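Local coordinates for uncharacterized protein DUF1185 (Bordetella bronchiseptica RB50, PDB 3BYQ) that is of unknown function but adopts a variant of the Bacillus chorismate mutase fold and may take part in amino-acid metabolism, at residues I13-Y18 and L29-S34. Sequence-based numbering, arbitrary orientation.
Sequences IVETTY and LKLAAS. With EDO (1,2-ethanediol), chain Y.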
loop_
_atom_site.group_PDB
_atom_site.type_symbol
_atom_site.label_atom_id
_atom_site.label_comp_id
_atom_site.label_asym_id
_atom_site.label_seq_id
_atom_site.Cartn_x
_atom_site.Cartn_y
_atom_site.Cartn_z
ATOM N N ILE B 13 -13.546 -5.074 15.421
ATOM C CA ILE B 13 -13.894 -5.716 14.151
ATOM C C ILE B 13 -14.237 -7.160 14.413
ATOM O O ILE B 13 -13.640 -7.839 15.266
ATOM C CB ILE B 13 -12.852 -5.575 13.042
ATOM C CG1 ILE B 13 -11.572 -6.326 13.392
ATOM C CG2 ILE B 13 -12.569 -4.092 12.767
ATOM C CD1 ILE B 13 -10.493 -6.233 12.321
ATOM N N VAL B 14 -15.275 -7.606 13.714
ATOM C CA VAL B 14 -15.741 -8.997 13.801
ATOM C C VAL B 14 -15.806 -9.507 12.374
ATOM O O VAL B 14 -16.567 -9.011 11.576
ATOM C CB VAL B 14 -17.099 -9.226 14.511
ATOM C CG1 VAL B 14 -17.437 -10.723 14.554
ATOM C CG2 VAL B 14 -17.055 -8.626 15.939
ATOM N N GLU B 15 -14.972 -10.492 12.080
ATOM C CA GLU B 15 -14.914 -11.116 10.765
ATOM C C GLU B 15 -15.522 -12.499 10.872
ATOM O O GLU B 15 -15.049 -13.335 11.636
ATOM C CB GLU B 15 -13.437 -11.220 10.330
ATOM C CG GLU B 15 -13.213 -11.836 8.968
ATOM C CD GLU B 15 -11.763 -12.244 8.748
ATOM O OE1 GLU B 15 -11.227 -13.174 9.431
ATOM O OE2 GLU B 15 -11.151 -11.631 7.846
ATOM N N THR B 16 -16.550 -12.746 10.090
ATOM C CA THR B 16 -17.228 -14.035 10.075
ATOM C C THR B 16 -16.903 -14.686 8.748
ATOM O O THR B 16 -17.158 -14.104 7.692
ATOM C CB THR B 16 -18.747 -13.882 10.215
ATOM O OG1 THR B 16 -19.047 -13.088 11.389
ATOM C CG2 THR B 16 -19.426 -15.241 10.314
ATOM N N THR B 17 -16.285 -15.866 8.827
ATOM C CA THR B 17 -15.941 -16.630 7.632
ATOM C C THR B 17 -16.804 -17.882 7.508
ATOM O O THR B 17 -16.822 -18.755 8.380
ATOM C CB THR B 17 -14.466 -17.037 7.650
ATOM O OG1 THR B 17 -13.648 -15.861 7.747
ATOM C CG2 THR B 17 -14.100 -17.813 6.382
ATOM N N TYR B 18 -17.525 -17.943 6.403
ATOM C CA TYR B 18 -18.447 -19.035 6.134
ATOM C C TYR B 18 -17.759 -20.205 5.430
ATOM O O TYR B 18 -18.126 -21.368 5.601
ATOM C CB TYR B 18 -19.627 -18.544 5.291
ATOM C CG TYR B 18 -20.438 -17.555 6.031
ATOM C CD1 TYR B 18 -21.321 -17.963 7.020
ATOM C CD2 TYR B 18 -20.305 -16.199 5.791
ATOM C CE1 TYR B 18 -22.060 -17.037 7.732
ATOM C CE2 TYR B 18 -21.027 -15.276 6.494
ATOM C CZ TYR B 18 -21.892 -15.696 7.484
ATOM O OH TYR B 18 -22.628 -14.771 8.197
ATOM N N LEU B 29 -16.629 -19.483 11.255
ATOM C CA LEU B 29 -15.628 -18.976 12.168
ATOM C C LEU B 29 -15.808 -17.485 12.392
ATOM O O LEU B 29 -16.066 -16.743 11.454
ATOM C CB LEU B 29 -14.230 -19.213 11.582
ATOM C CG LEU B 29 -13.048 -18.642 12.350
ATOM C CD1 LEU B 29 -12.905 -19.258 13.758
ATOM C CD2 LEU B 29 -11.836 -18.873 11.507
ATOM N N LYS B 30 -15.678 -17.048 13.642
ATOM C CA LYS B 30 -15.624 -15.620 13.934
ATOM C C LYS B 30 -14.279 -15.329 14.596
ATOM O O LYS B 30 -13.847 -16.044 15.517
ATOM C CB LYS B 30 -16.726 -15.129 14.829
ATOM C CG LYS B 30 -18.075 -15.334 14.249
ATOM C CD LYS B 30 -19.136 -14.552 15.029
ATOM C CE LYS B 30 -20.498 -14.963 14.562
ATOM N NZ LYS B 30 -21.564 -14.037 15.024
ATOM N N LEU B 31 -13.627 -14.317 14.048
ATOM C CA LEU B 31 -12.377 -13.752 14.613
ATOM C C LEU B 31 -12.661 -12.279 14.863
ATOM O O LEU B 31 -13.184 -11.599 13.993
ATOM C CB LEU B 31 -11.204 -13.896 13.641
ATOM C CG LEU B 31 -10.738 -15.319 13.307
ATOM C CD1 LEU B 31 -9.654 -15.304 12.249
ATOM C CD2 LEU B 31 -10.270 -16.090 14.525
ATOM N N ALA B 32 -12.255 -11.777 16.022
ATOM C CA ALA B 32 -12.568 -10.383 16.386
ATOM C C ALA B 32 -11.361 -9.701 16.962
ATOM O O ALA B 32 -10.553 -10.339 17.658
ATOM C CB ALA B 32 -13.742 -10.341 17.389
ATOM N N ALA B 33 -11.229 -8.405 16.663
ATOM C CA ALA B 33 -10.084 -7.631 17.179
ATOM C C ALA B 33 -10.637 -6.364 17.801
ATOM O O ALA B 33 -11.558 -5.773 17.276
ATOM C CB ALA B 33 -9.107 -7.287 16.062
ATOM N N SER B 34 -10.081 -6.022 18.959
ATOM C CA SER B 34 -10.408 -4.792 19.665
ATOM C C SER B 34 -9.106 -4.023 19.758
ATOM O O SER B 34 -8.142 -4.520 20.315
ATOM C CB SER B 34 -10.959 -5.073 21.068
ATOM O OG SER B 34 -11.370 -3.870 21.746
HETATM C C1 EDO Y . -22.017 -11.988 12.096
HETATM O O1 EDO Y . -21.717 -13.373 12.140
HETATM C C2 EDO Y . -22.903 -11.768 10.895
HETATM O O2 EDO Y . -24.156 -12.380 11.183
#
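A beta hairpin brings Ile13 to Thr17 against Leu29 to Ala33, the two strands running antiparallel. Ile13, Glu15 and Thr17 form hydrogen-bonded pairs with Ala33, Leu31 and Leu29. Each pair makes two backbone bonds. The straightest runs from Glu15 N to Leu31 O, 2.8 Å at 174°. Val14–Ala32 and Thr16–Lys30 are the non-hydrogen-bonded pairs between them.

The three hydrogen-bonded pairs put their side chains on one face of the sheet. In one of the two conformers modelled for Ile13, CG1 rests 3.8 Å from Ala33 CB. With CG anti to the backbone N (chi1 -179°), the Glu15 side chain runs alongside that of Leu31, Glu15 OE1 3.9 Å from Leu31 CD1. Glu15 OE2 forms a salt bridge with Lys9 of the second subunit. Strand 7-17 also pairs antiparallel with a strand of that subunit, continuing the sheet of this chorismate mutase-like fold across the interface. Strand 147-151 packs on Ile13, Leu31 and Ala33.

On the opposite face, Val14 CG2 meets Ala32 CB at 4.0 Å, beside helix 51-72. Further along, the extended Lys30 chain passes Thr16, its CG 3.8 Å from Thr16 OG1. A 1,2-ethanediol, probably from the crystallisation liquor, bridges their polar ends. Its O1 is hydrogen-bonded to Thr16 OG1 at 2.8 Å and accepts a bond from Lys30 NZ at 3.0 Å.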